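Local atomic coordinates of putative cell adhesion protein (Bacteroides thetaiotaomicron, PDB entry 4DGU), a protein that is probably a fimbrial (pilus) component of the fimbrillin-like family, inferred to act in cell adhesion, and carries several zinc ions in the crystal. Residues E44-A49 against A81-L86; D139-G144 against K179-G184; L150-E155 against E198-I203. All coordinates share one frame; numbering follows the deposited sequence.

In the fold
Contacts 1 and 3 are strand pairings within two different sheets, on opposite sides of the chain's centre, their own centres about 29 Å apart. Contact 2 joins two surface loops, its centre about 28 Å from that of contact 1 but 19 Å from that of contact 3, with nearest atoms of contacts 2 and 3 about 5 Å apart. Those two also interleave along the chain, whereas contact 1 closes before either opens. Zinc is bound directly in contact 3, by Glu-155 and Glu-199, and lies near contact 1, about 6 Å from the Pro-84 side chain; Asp-139 of contact 2 belongs to a further zinc site known in this protein.

Contact 1: residues E44-A49 against A81-L86; sequences EVISMA and AHYPAL
Tyr-83 turns the edge of its ring to the strand 45-49 side: Glu-44 OE1 lies in the ring plane beyond the hydroxyl, and Val-45 O comes near the plane too, 3.4 Å from Tyr-83 CD1. Pro-84 CD sits over one face, toward the rim, while Ile-46 CG2 approaches obliquely, 3.8 Å from Tyr-83 CD1, the two side chains crossing at about a right angle. The second flat group, the His-82 ring, has Leu-86 CD2 over one face; it also meets Phe-109 and the edge-to-face ring of Tyr-55, and its NE2 bonds to Leu-160 O. A chi1 of -177° sets the Tyr-83 ring opposite the residue's own backbone N and lets it extend to Glu-44, where its OH gives a 2.8 Å hydrogen bond to Glu-44 OE1, met on the anti side with carboxylate and ring planes 76° apart. Putting a phenylalanine at Tyr-83 would probably leave Glu-44 OE1 without this donor and its carboxylate freer to turn. The backbones pair antiparallel, as strands 45-50 and 77-83 of the mixed sheet of this fimbrillin-like protein. Ser-47 and His-82 form the hydrogen-bonded pair, with Ser-47 N to His-82 O at 3.1 Å and His-82 N to Ser-47 O at 2.9 Å. Past the cis peptide before Pro-84 the chain leaves the sheet, and side chain and solvent take over. Ser-47 OG accepts from Leu-86 N at 2.7 Å, nearly straight at 164°. Beside it one water spans the parting segments, 2.6 Å from Val-45 O, to which it donates, and 2.8 Å from Ala-85 N, from which it accepts.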
ATOM      1  N   GLU A  44      -7.828  28.669 -27.229  1.00 56.53           N
ATOM      2  CA  GLU A  44      -8.673  28.219 -26.130  1.00 54.52           C
ATOM      3  C   GLU A  44      -8.896  29.390 -25.161  1.00 58.01           C
ATOM      4  O   GLU A  44      -8.005  30.228 -24.976  1.00 56.47           O
ATOM      5  CB  GLU A  44      -8.085  26.986 -25.417  1.00 53.65           C
ATOM      6  CG  GLU A  44      -8.026  25.742 -26.292  1.00 64.54           C
ATOM      7  CD  GLU A  44      -9.330  25.370 -26.980  1.00 90.35           C
ATOM      8  OE1 GLU A  44     -10.274  24.936 -26.281  1.00 76.69           O
ATOM      9  OE2 GLU A  44      -9.428  25.573 -28.212  1.00 96.42           O
ATOM     10  N   VAL A  45     -10.111  29.474 -24.607  1.00 54.99           N
ATOM     11  CA  VAL A  45     -10.528  30.538 -23.694  1.00 54.39           C
ATOM     12  C   VAL A  45     -10.534  29.990 -22.244  1.00 57.32           C
ATOM     13  O   VAL A  45     -11.055  28.902 -21.986  1.00 56.14           O
ATOM     14  CB  VAL A  45     -11.927  31.123 -24.108  1.00 59.02           C
ATOM     15  CG1 VAL A  45     -12.406  32.222 -23.157  1.00 58.40           C
ATOM     16  CG2 VAL A  45     -11.918  31.631 -25.545  1.00 60.38           C
ATOM     17  N   ILE A  46      -9.946  30.771 -21.316  1.00 53.74           N
ATOM     18  CA  ILE A  46      -9.914  30.521 -19.867  1.00 51.18           C
ATOM     19  C   ILE A  46     -10.585  31.707 -19.156  1.00 55.07           C
ATOM     20  O   ILE A  46     -10.600  32.819 -19.692  1.00 53.51           O
ATOM     21  CB  ILE A  46      -8.475  30.293 -19.298  1.00 51.46           C
ATOM     22  CG1 ILE A  46      -7.552  31.521 -19.547  1.00 51.81           C
ATOM     23  CG2 ILE A  46      -7.848  28.977 -19.778  1.00 48.08           C
ATOM     24  CD1 ILE A  46      -6.509  31.695 -18.559  1.00 54.55           C
ATOM     25  N   SER A  47     -11.126  31.458 -17.953  1.00 51.19           N
ATOM     26  CA  SER A  47     -11.657  32.488 -17.070  1.00 50.32           C
ATOM     27  C   SER A  47     -10.536  32.832 -16.130  1.00 53.36           C
ATOM     28  O   SER A  47     -10.095  31.966 -15.378  1.00 50.64           O
ATOM     29  CB  SER A  47     -12.877  31.996 -16.295  1.00 51.32           C
ATOM     30  OG  SER A  47     -13.921  31.675 -17.186  1.00 62.54           O
HETATM   31  N   MSE A  48     -10.024  34.056 -16.193  1.00 50.64           N
HETATM   32  CA  MSE A  48      -8.929  34.431 -15.327  1.00 49.07           C
HETATM   33  C   MSE A  48      -9.274  35.655 -14.471  1.00 53.25           C
HETATM   34  O   MSE A  48     -10.010  36.524 -14.911  1.00 53.89           O
HETATM   35  CB  MSE A  48      -7.693  34.688 -16.170  1.00 51.64           C
HETATM   36  CG  MSE A  48      -6.473  34.904 -15.337  1.00 59.59           C
HETATM   37 SE   MSE A  48      -4.894  35.126 -16.380  0.75 69.44          SE
HETATM   38  CE  MSE A  48      -5.330  36.768 -17.288  1.00 67.65           C
ATOM     39  N   ALA A  49      -8.797  35.677 -13.221  1.00 48.19           N
ATOM     40  CA  ALA A  49      -8.994  36.764 -12.269  1.00 47.16           C
ATOM     41  C   ALA A  49      -7.767  36.959 -11.381  1.00 49.35           C
ATOM     42  O   ALA A  49      -7.011  36.015 -11.120  1.00 45.44           O
ATOM     43  CB  ALA A  49     -10.202  36.484 -11.388  1.00 47.73           C
ATOM     44  N   ALA A  81      -7.291  30.791 -12.520  1.00 41.29           N
ATOM     45  CA  ALA A  81      -7.884  30.528 -13.821  1.00 41.57           C
ATOM     46  C   ALA A  81      -8.617  29.195 -13.876  1.00 47.47           C
ATOM     47  O   ALA A  81      -8.154  28.209 -13.304  1.00 48.39           O
ATOM     48  CB  ALA A  81      -6.806  30.570 -14.900  1.00 42.27           C
ATOM     49  N   HIS A  82      -9.741  29.167 -14.602  1.00 44.33           N
ATOM     50  CA  HIS A  82     -10.543  27.971 -14.864  1.00 42.99           C
ATOM     51  C   HIS A  82     -10.499  27.616 -16.336  1.00 45.68           C
ATOM     52  O   HIS A  82     -10.589  28.498 -17.182  1.00 44.79           O
ATOM     53  CB  HIS A  82     -12.011  28.164 -14.433  1.00 44.00           C
ATOM     54  CG  HIS A  82     -12.217  28.205 -12.953  1.00 46.48           C
ATOM     55  ND1 HIS A  82     -12.486  27.059 -12.222  1.00 47.51           N
ATOM     56  CD2 HIS A  82     -12.190  29.267 -12.114  1.00 48.76           C
ATOM     57  CE1 HIS A  82     -12.617  27.457 -10.966  1.00 47.61           C
ATOM     58  NE2 HIS A  82     -12.441  28.777 -10.849  1.00 48.30           N
ATOM     59  N   TYR A  83     -10.344  26.321 -16.630  1.00 43.58           N
ATOM     60  CA  TYR A  83     -10.400  25.770 -17.973  1.00 44.57           C
ATOM     61  C   TYR A  83     -11.215  24.483 -17.944  1.00 49.65           C
ATOM     62  O   TYR A  83     -10.872  23.579 -17.204  1.00 47.19           O
ATOM     63  CB  TYR A  83      -9.035  25.527 -18.643  1.00 45.48           C
ATOM     64  CG  TYR A  83      -9.240  25.025 -20.056  1.00 48.26           C
ATOM     65  CD1 TYR A  83      -9.650  25.890 -21.071  1.00 51.41           C
ATOM     66  CD2 TYR A  83      -9.165  23.662 -20.350  1.00 48.95           C
ATOM     67  CE1 TYR A  83      -9.941  25.418 -22.349  1.00 54.83           C
ATOM     68  CE2 TYR A  83      -9.461  23.176 -21.626  1.00 51.13           C
ATOM     69  CZ  TYR A  83      -9.839  24.061 -22.625  1.00 60.25           C
ATOM     70  OH  TYR A  83     -10.122  23.594 -23.883  1.00 62.85           O
ATOM     71  N   PRO A  84     -12.300  24.376 -18.740  1.00 49.80           N
ATOM     72  CA  PRO A  84     -12.860  25.390 -19.675  1.00 50.34           C
ATOM     73  C   PRO A  84     -13.383  26.649 -18.944  1.00 54.40           C
ATOM     74  O   PRO A  84     -13.543  26.623 -17.718  1.00 53.40           O
ATOM     75  CB  PRO A  84     -13.997  24.620 -20.368  1.00 52.96           C
ATOM     76  CG  PRO A  84     -13.699  23.155 -20.146  1.00 56.66           C
ATOM     77  CD  PRO A  84     -13.085  23.128 -18.775  1.00 51.56           C
ATOM     78  N   ALA A  85     -13.642  27.747 -19.683  1.00 51.72           N
ATOM     79  CA  ALA A  85     -14.144  29.013 -19.119  1.00 53.50           C
ATOM     80  C   ALA A  85     -15.493  28.839 -18.378  1.00 61.21           C
ATOM     81  O   ALA A  85     -16.286  27.964 -18.723  1.00 63.13           O
ATOM     82  CB  ALA A  85     -14.297  30.054 -20.220  1.00 55.48           C
ATOM     83  N   LEU A  86     -15.744  29.685 -17.372  1.00 58.69           N
ATOM     84  CA  LEU A  86     -16.979  29.677 -16.591  1.00 60.25           C
ATOM     85  C   LEU A  86     -18.133  30.342 -17.318  1.00 71.29           C
ATOM     86  O   LEU A  86     -17.915  31.133 -18.244  1.00 71.20           O
ATOM     87  CB  LEU A  86     -16.776  30.440 -15.269  1.00 59.05           C
ATOM     88  CG  LEU A  86     -15.619  30.061 -14.367  1.00 59.32           C
ATOM     89  CD1 LEU A  86     -15.473  31.080 -13.257  1.00 58.70           C
ATOM     90  CD2 LEU A  86     -15.799  28.665 -13.799  1.00 56.05           C
TER
HETATM   91  O   HOH W   1     -13.403  27.824 -22.474  1.00 57.22           O

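Contact 2: residues D139-G144 against K179-G184; sequences DRPYEG and KKVSEG
Lys-180 reaches across to the loop of Tyr-142, its aliphatic chain crossing that side chain obliquely, with Lys-180 CD 4.1 Å from Tyr-142 CD2. This is a surface contact between two connecting loops: residues 139-144 lie between strands 120-135 and 147-159. The other loop, residues 179-184, holds a short 3-10 turn at 181-183 and lies between strands 173-177 and 188-189. The lysine chain runs straight as far as CD and bends at chi3 (-64°), which brings its ammonium group to two successive carbonyl oxygens. NZ bonds to Gly-144 O at 2.8 Å, tilted somewhat from the carbonyl plane, and more weakly to Glu-143 O at 3.2 Å. Glu-145 adds a long, weak ion pair, so the ammonium group is probably held mainly by backbone oxygens. Tyr-142, its CG anti to the backbone N, folds the ring back against its own loop: Gly-144 N stands 3.3 Å above the centre of one face, and the OH accepts a hydrogen bond from Ala-146 N. That close fold suits glycine at 144, since a beta carbon there would run into the tyrosine hydroxyl. On the other flank, apolar packing is slight, with Pro-141 CB 3.8 Å from Val-181 CG2. Two waters link the loops, both donating to Tyr-142 O; one accepts from Val-181 N and the other, more distant from Tyr-142 O, from Ser-182 N. Asp-139, at the start of its segment, faces other copies: it makes a salt bridge to Arg-247 of a second subunit and packs on Pro-25 of a third. The 3-10 turn is tied at its start by Lys-180 N, whose hydrogen bond to Glu-183 OE2 is 3.1 Å long, nearly straight at 173°, and arrives from above the carboxylate plane.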
ATOM      1  N   ASP A 139       0.008  -2.652 -20.483  1.00 57.39           N
ATOM      2  CA  ASP A 139      -0.017  -1.198 -20.218  1.00 56.94           C
ATOM      3  C   ASP A 139      -0.056  -0.356 -21.501  1.00 59.34           C
ATOM      4  O   ASP A 139       0.123   0.867 -21.437  1.00 57.65           O
ATOM      5  CB  ASP A 139       1.172  -0.718 -19.334  1.00 59.14           C
ATOM      6  CG  ASP A 139       1.021  -0.936 -17.839  1.00 72.86           C
ATOM      7  OD1 ASP A 139      -0.133  -1.122 -17.378  1.00 72.32           O
ATOM      8  OD2 ASP A 139       2.061  -0.895 -17.122  1.00 81.01           O
ATOM      9  N   ARG A 140      -0.298  -0.989 -22.654  1.00 56.50           N
ATOM     10  CA  ARG A 140      -0.378  -0.244 -23.901  1.00 57.31           C
ATOM     11  C   ARG A 140      -1.834   0.205 -24.106  1.00 59.89           C
ATOM     12  O   ARG A 140      -2.744  -0.476 -23.628  1.00 59.25           O
ATOM     13  CB  ARG A 140       0.159  -1.072 -25.087  1.00 59.13           C
ATOM     14  CG  ARG A 140       1.685  -1.079 -25.156  1.00 70.42           C
ATOM     15  CD  ARG A 140       2.209  -2.375 -25.726  1.00 85.25           C
ATOM     16  N   PRO A 141      -2.084   1.367 -24.740  1.00 56.59           N
ATOM     17  CA  PRO A 141      -3.470   1.809 -24.937  1.00 56.11           C
ATOM     18  C   PRO A 141      -4.305   0.800 -25.739  1.00 60.75           C
ATOM     19  O   PRO A 141      -3.927   0.401 -26.850  1.00 62.53           O
ATOM     20  CB  PRO A 141      -3.320   3.135 -25.696  1.00 58.50           C
ATOM     21  CG  PRO A 141      -1.935   3.584 -25.409  1.00 63.14           C
ATOM     22  CD  PRO A 141      -1.137   2.323 -25.341  1.00 59.20           C
ATOM     23  N   TYR A 142      -5.427   0.364 -25.138  1.00 54.99           N
ATOM     24  CA  TYR A 142      -6.368  -0.553 -25.754  1.00 55.62           C
ATOM     25  C   TYR A 142      -6.929   0.077 -27.026  1.00 62.42           C
ATOM     26  O   TYR A 142      -7.281   1.262 -27.020  1.00 61.56           O
ATOM     27  CB  TYR A 142      -7.483  -0.931 -24.782  1.00 55.45           C
ATOM     28  CG  TYR A 142      -8.526  -1.827 -25.405  1.00 59.92           C
ATOM     29  CD1 TYR A 142      -8.222  -3.140 -25.763  1.00 63.17           C
ATOM     30  CD2 TYR A 142      -9.814  -1.362 -25.654  1.00 61.39           C
ATOM     31  CE1 TYR A 142      -9.179  -3.974 -26.335  1.00 65.72           C
ATOM     32  CE2 TYR A 142     -10.779  -2.184 -26.241  1.00 63.92           C
ATOM     33  CZ  TYR A 142     -10.462  -3.496 -26.557  1.00 74.45           C
ATOM     34  OH  TYR A 142     -11.393  -4.313 -27.143  1.00 80.72           O
ATOM     35  N   GLU A 143      -6.965  -0.709 -28.119  1.00 62.50           N
ATOM     36  CA  GLU A 143      -7.412  -0.245 -29.434  1.00 65.45           C
ATOM     37  C   GLU A 143      -8.569  -1.100 -30.046  1.00 72.30           C
ATOM     38  O   GLU A 143      -8.995  -0.806 -31.171  1.00 75.31           O
ATOM     39  CB  GLU A 143      -6.222  -0.206 -30.420  1.00 68.64           C
ATOM     40  CG  GLU A 143      -5.132   0.813 -30.096  1.00 83.66           C
ATOM     41  CD  GLU A 143      -3.865   0.760 -30.941  1.00112.25           C
ATOM     42  OE1 GLU A 143      -3.405  -0.355 -31.286  1.00 92.85           O
ATOM     43  OE2 GLU A 143      -3.306   1.845 -31.224  1.00115.40           O
ATOM     44  N   GLY A 144      -9.080  -2.090 -29.306  1.00 67.26           N
ATOM     45  CA  GLY A 144     -10.156  -2.971 -29.756  1.00 69.21           C
ATOM     46  C   GLY A 144     -11.543  -2.355 -29.894  1.00 76.11           C
ATOM     47  O   GLY A 144     -11.705  -1.127 -29.844  1.00 75.72           O
ATOM     48  N   LYS A 179     -13.830   6.464 -23.126  1.00 58.28           N
ATOM     49  CA  LYS A 179     -13.241   6.660 -24.447  1.00 58.92           C
ATOM     50  C   LYS A 179     -11.831   6.065 -24.511  1.00 63.30           C
ATOM     51  O   LYS A 179     -11.090   6.090 -23.517  1.00 61.38           O
ATOM     52  CB  LYS A 179     -13.168   8.170 -24.781  1.00 60.70           C
ATOM     53  CG  LYS A 179     -14.502   8.891 -24.670  1.00 65.92           C
ATOM     54  CD  LYS A 179     -14.775   9.730 -25.912  1.00 77.18           C
ATOM     55  CE  LYS A 179     -16.170  10.312 -25.897  1.00 87.94           C
ATOM     56  NZ  LYS A 179     -16.613  10.735 -27.259  1.00 97.79           N
ATOM     57  N   LYS A 180     -11.454   5.544 -25.685  1.00 61.02           N
ATOM     58  CA  LYS A 180     -10.110   5.040 -25.929  1.00 59.77           C
ATOM     59  C   LYS A 180      -9.191   6.248 -26.222  1.00 64.92           C
ATOM     60  O   LYS A 180      -9.689   7.322 -26.585  1.00 61.79           O
ATOM     61  CB  LYS A 180     -10.103   4.046 -27.100  1.00 62.88           C
ATOM     62  CG  LYS A 180     -10.792   2.704 -26.853  1.00 62.35           C
ATOM     63  CD  LYS A 180     -10.662   1.807 -28.080  1.00 72.86           C
ATOM     64  CE  LYS A 180     -11.376   2.348 -29.320  1.00 88.32           C
ATOM     65  NZ  LYS A 180     -11.105   1.529 -30.540  1.00 95.63           N
ATOM     66  N   VAL A 181      -7.860   6.061 -26.112  1.00 65.91           N
ATOM     67  CA  VAL A 181      -6.852   7.104 -26.404  1.00 67.39           C
ATOM     68  C   VAL A 181      -7.021   7.663 -27.844  1.00 75.22           C
ATOM     69  O   VAL A 181      -6.929   8.880 -28.037  1.00 75.53           O
ATOM     70  CB  VAL A 181      -5.434   6.516 -26.172  1.00 71.00           C
ATOM     71  CG1 VAL A 181      -4.346   7.402 -26.779  1.00 70.80           C
ATOM     72  CG2 VAL A 181      -5.186   6.272 -24.680  1.00 68.89           C
ATOM     73  N   SER A 182      -7.305   6.764 -28.824  1.00 73.93           N
ATOM     74  CA  SER A 182      -7.480   7.105 -30.231  1.00 76.45           C
ATOM     75  C   SER A 182      -8.691   8.012 -30.479  1.00 82.73           C
ATOM     76  O   SER A 182      -8.708   8.690 -31.515  1.00 85.59           O
ATOM     77  CB  SER A 182      -7.606   5.850 -31.084  1.00 81.53           C
ATOM     78  OG  SER A 182      -8.754   5.100 -30.729  1.00 91.80           O
ATOM     79  N   GLU A 183      -9.690   8.036 -29.541  1.00 77.20           N
ATOM     80  CA  GLU A 183     -10.908   8.848 -29.661  1.00 77.20           C
ATOM     81  C   GLU A 183     -10.590  10.351 -29.457  1.00 81.75           C
ATOM     82  O   GLU A 183     -11.422  11.206 -29.791  1.00 82.58           O
ATOM     83  CB  GLU A 183     -12.032   8.359 -28.735  1.00 77.60           C
ATOM     84  CG  GLU A 183     -12.642   7.025 -29.159  1.00 87.67           C
ATOM     85  CD  GLU A 183     -13.801   6.502 -28.312  1.00 96.12           C
ATOM     86  OE1 GLU A 183     -14.833   7.204 -28.211  1.00 85.13           O
ATOM     87  OE2 GLU A 183     -13.693   5.372 -27.777  1.00 76.79           O
ATOM     88  N   GLY A 184      -9.385  10.653 -28.962  1.00 77.19           N
ATOM     89  CA  GLY A 184      -8.870  12.013 -28.829  1.00 77.11           C
ATOM     90  C   GLY A 184      -9.502  12.927 -27.805  1.00 80.70           C
ATOM     91  O   GLY A 184      -9.217  14.133 -27.780  1.00 80.91           O
TER
HETATM   92  O   HOH W   2      -7.307   3.429 -25.178  1.00 49.42           O
HETATM   93  O   HOH W   3      -6.341   3.882 -28.734  1.00 68.09           O

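Contact 3: residues L150-E155 against E198-I203; sequences LSLKNE and EEIGTI. With ZN (zinc ion), chain C; ZN (zinc ion), chain F.
Ile-200 O takes the N-H of Ser-151 at 2.7 Å, a short but bent hydrogen bond (141° at the hydrogen) whose donor is tilted 25° from the carbonyl plane. The same oxygen is approached by Leu-150 CA at 3.4 Å in a CA-H...O contact. Ile-200 CD1 touches two leucines: it lies 4.0 Å from Leu-150 CD2 and 3.9 Å from Leu-152 CD2, both side chains crossing it obliquely. The isoleucine puts CG1 between its backbone N and carbonyl carbon (chi1 59°), a torsion that, with chi2, helps bring CD1 to the leucine methyls. Ile-239 of a fourth subunit closes on both Leu-150 and Ile-200, which makes the patch part of a subunit interface. Leu-150 CD2 also rests on Gly-201 CA, its partner in a non-hydrogen-bonded pair.

Each segment also carries a zinc ligand. Glu-155 binds one ion through OE2 at 2.1 Å and more loosely through OE1 at 2.6 Å, with Glu-174 also bound to it. Glu-199 OE2 binds another at 2.2 Å, joined by a water and by Glu-137 of the fourth subunit, so this ion bridges two copies; Lys-211 pairs with Glu-199 OE1. Within the antiparallel sheet, strand 147-159 pairs with both 173-177 and 201-204, and the latter pairs in turn with strand 209-214.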
ATOM      1  N   LEU A 150     -17.985   2.560 -16.695  1.00 53.15           N
ATOM      2  CA  LEU A 150     -17.795   2.657 -15.246  1.00 51.27           C
ATOM      3  C   LEU A 150     -19.084   3.124 -14.593  1.00 55.28           C
ATOM      4  O   LEU A 150     -19.792   3.947 -15.175  1.00 57.68           O
ATOM      5  CB  LEU A 150     -16.664   3.635 -14.874  1.00 49.66           C
ATOM      6  CG  LEU A 150     -15.264   3.320 -15.336  1.00 53.09           C
ATOM      7  CD1 LEU A 150     -14.324   4.465 -14.959  1.00 51.88           C
ATOM      8  CD2 LEU A 150     -14.765   1.949 -14.795  1.00 54.24           C
ATOM      9  N   SER A 151     -19.390   2.624 -13.401  1.00 49.37           N
ATOM     10  CA  SER A 151     -20.580   3.045 -12.661  1.00 50.46           C
ATOM     11  C   SER A 151     -20.093   3.814 -11.438  1.00 54.25           C
ATOM     12  O   SER A 151     -19.636   3.220 -10.449  1.00 52.85           O
ATOM     13  CB  SER A 151     -21.473   1.861 -12.293  1.00 54.12           C
ATOM     14  OG  SER A 151     -22.528   2.291 -11.451  1.00 62.12           O
ATOM     15  N   LEU A 152     -20.116   5.154 -11.560  1.00 50.15           N
ATOM     16  CA  LEU A 152     -19.624   6.098 -10.559  1.00 48.72           C
ATOM     17  C   LEU A 152     -20.571   7.268 -10.376  1.00 55.29           C
ATOM     18  O   LEU A 152     -21.459   7.483 -11.191  1.00 57.45           O
ATOM     19  CB  LEU A 152     -18.257   6.637 -11.004  1.00 46.84           C
ATOM     20  CG  LEU A 152     -17.094   5.658 -11.052  1.00 50.43           C
ATOM     21  CD1 LEU A 152     -15.901   6.292 -11.712  1.00 47.82           C
ATOM     22  CD2 LEU A 152     -16.739   5.127  -9.649  1.00 53.32           C
ATOM     23  N   LYS A 153     -20.345   8.063  -9.332  1.00 50.50           N
ATOM     24  CA  LYS A 153     -21.130   9.255  -9.071  1.00 49.14           C
ATOM     25  C   LYS A 153     -20.657  10.331 -10.054  1.00 53.43           C
ATOM     26  O   LYS A 153     -19.453  10.533 -10.257  1.00 50.49           O
ATOM     27  CB  LYS A 153     -21.009   9.651  -7.598  1.00 50.50           C
ATOM     28  CG  LYS A 153     -21.687   8.629  -6.695  1.00 62.23           C
ATOM     29  CD  LYS A 153     -21.306   8.743  -5.233  1.00 70.20           C
ATOM     30  CE  LYS A 153     -21.621   7.467  -4.476  1.00 79.32           C
ATOM     31  NZ  LYS A 153     -23.050   7.056  -4.592  1.00 96.43           N
ATOM     32  N   ASN A 154     -21.618  10.968 -10.731  1.00 53.63           N
ATOM     33  CA  ASN A 154     -21.346  11.891 -11.818  1.00 52.84           C
ATOM     34  C   ASN A 154     -21.815  13.328 -11.534  1.00 59.81           C
ATOM     35  O   ASN A 154     -21.887  14.137 -12.463  1.00 61.70           O
ATOM     36  CB  ASN A 154     -22.017  11.308 -13.061  1.00 53.79           C
ATOM     37  CG  ASN A 154     -21.616  11.919 -14.361  1.00 64.60           C
ATOM     38  OD1 ASN A 154     -20.441  11.987 -14.707  1.00 54.85           O
ATOM     39  ND2 ASN A 154     -22.603  12.374 -15.109  1.00 54.82           N
ATOM     40  N   GLU A 155     -22.092  13.673 -10.255  1.00 55.55           N
ATOM     41  CA  GLU A 155     -22.487  15.042  -9.879  1.00 55.66           C
ATOM     42  C   GLU A 155     -21.764  15.501  -8.636  1.00 56.32           C
ATOM     43  O   GLU A 155     -21.656  14.767  -7.663  1.00 55.05           O
ATOM     44  CB  GLU A 155     -24.002  15.205  -9.662  1.00 60.01           C
ATOM     45  CG  GLU A 155     -24.815  15.340 -10.934  1.00 69.52           C
ATOM     46  CD  GLU A 155     -25.220  14.015 -11.545  1.00 82.34           C
ATOM     47  OE1 GLU A 155     -25.434  13.045 -10.779  1.00 57.32           O
ATOM     48  OE2 GLU A 155     -25.342  13.953 -12.791  1.00 73.65           O
ATOM     49  N   GLU A 198     -15.108  -3.137  -5.311  1.00 53.58           N
ATOM     50  CA  GLU A 198     -16.335  -2.478  -5.782  1.00 55.86           C
ATOM     51  C   GLU A 198     -16.433  -2.762  -7.278  1.00 57.11           C
ATOM     52  O   GLU A 198     -15.488  -2.485  -8.024  1.00 54.12           O
ATOM     53  CB  GLU A 198     -16.326  -0.961  -5.451  1.00 57.74           C
ATOM     54  CG  GLU A 198     -17.692  -0.275  -5.392  1.00 73.86           C
ATOM     55  CD  GLU A 198     -17.734   1.191  -4.945  1.00102.49           C
ATOM     56  OE1 GLU A 198     -16.696   1.742  -4.503  1.00 75.18           O
ATOM     57  OE2 GLU A 198     -18.833   1.788  -5.022  1.00114.66           O
ATOM     58  N   GLU A 199     -17.541  -3.397  -7.693  1.00 54.82           N
ATOM     59  CA  GLU A 199     -17.783  -3.820  -9.074  1.00 55.19           C
ATOM     60  C   GLU A 199     -18.313  -2.663  -9.889  1.00 62.54           C
ATOM     61  O   GLU A 199     -19.453  -2.692 -10.347  1.00 66.54           O
ATOM     62  CB  GLU A 199     -18.752  -5.007  -9.106  1.00 57.70           C
ATOM     63  CG  GLU A 199     -18.366  -6.108  -8.138  1.00 68.92           C
ATOM     64  CD  GLU A 199     -19.322  -7.278  -8.082  1.00 81.92           C
ATOM     65  OE1 GLU A 199     -20.191  -7.381  -8.973  1.00 59.80           O
ATOM     66  OE2 GLU A 199     -19.228  -8.078  -7.125  1.00 87.88           O
ATOM     67  N   ILE A 200     -17.463  -1.657 -10.109  1.00 57.51           N
ATOM     68  CA  ILE A 200     -17.821  -0.434 -10.800  1.00 57.00           C
ATOM     69  C   ILE A 200     -17.746  -0.560 -12.327  1.00 60.95           C
ATOM     70  O   ILE A 200     -18.478   0.142 -13.017  1.00 64.51           O
ATOM     71  CB  ILE A 200     -17.007   0.794 -10.289  1.00 58.43           C
ATOM     72  CG1 ILE A 200     -15.503   0.621 -10.455  1.00 58.15           C
ATOM     73  CG2 ILE A 200     -17.353   1.118  -8.842  1.00 57.53           C
ATOM     74  CD1 ILE A 200     -14.767   1.941 -10.758  1.00 68.45           C
ATOM     75  N   GLY A 201     -16.911  -1.440 -12.841  1.00 52.69           N
ATOM     76  CA  GLY A 201     -16.728  -1.555 -14.275  1.00 52.06           C
ATOM     77  C   GLY A 201     -17.331  -2.753 -14.966  1.00 56.89           C
ATOM     78  O   GLY A 201     -17.613  -3.791 -14.352  1.00 56.13           O
ATOM     79  N   THR A 202     -17.551  -2.578 -16.270  1.00 54.61           N
ATOM     80  CA  THR A 202     -18.065  -3.592 -17.181  1.00 56.53           C
ATOM     81  C   THR A 202     -17.392  -3.442 -18.529  1.00 57.90           C
ATOM     82  O   THR A 202     -17.116  -2.330 -18.968  1.00 53.76           O
ATOM     83  CB  THR A 202     -19.620  -3.581 -17.335  1.00 70.05           C
ATOM     84  OG1 THR A 202     -20.101  -2.264 -17.604  1.00 78.63           O
ATOM     85  CG2 THR A 202     -20.344  -4.137 -16.142  1.00 69.00           C
ATOM     86  N   ILE A 203     -17.110  -4.580 -19.166  1.00 57.63           N
ATOM     87  CA  ILE A 203     -16.561  -4.660 -20.508  1.00 58.96           C
ATOM     88  C   ILE A 203     -17.524  -5.545 -21.318  1.00 68.28           C
ATOM     89  O   ILE A 203     -17.822  -6.678 -20.915  1.00 69.00           O
ATOM     90  CB  ILE A 203     -15.067  -5.087 -20.611  1.00 60.40           C
ATOM     91  CG1 ILE A 203     -14.614  -5.157 -22.083  1.00 61.38           C
ATOM     92  CG2 ILE A 203     -14.757  -6.377 -19.846  1.00 60.92           C
ATOM     93  CD1 ILE A 203     -13.210  -4.935 -22.311  1.00 68.27           C
TER
HETATM   94 ZN    ZN C 301     -26.690  12.330 -12.986  1.00 63.41          ZN
HETATM   95 ZN    ZN F 304     -19.531 -10.182  -7.621  1.00 75.42          ZN
HETATM   96  O   HOH W   4     -18.866 -11.056  -9.625  1.00 33.81           O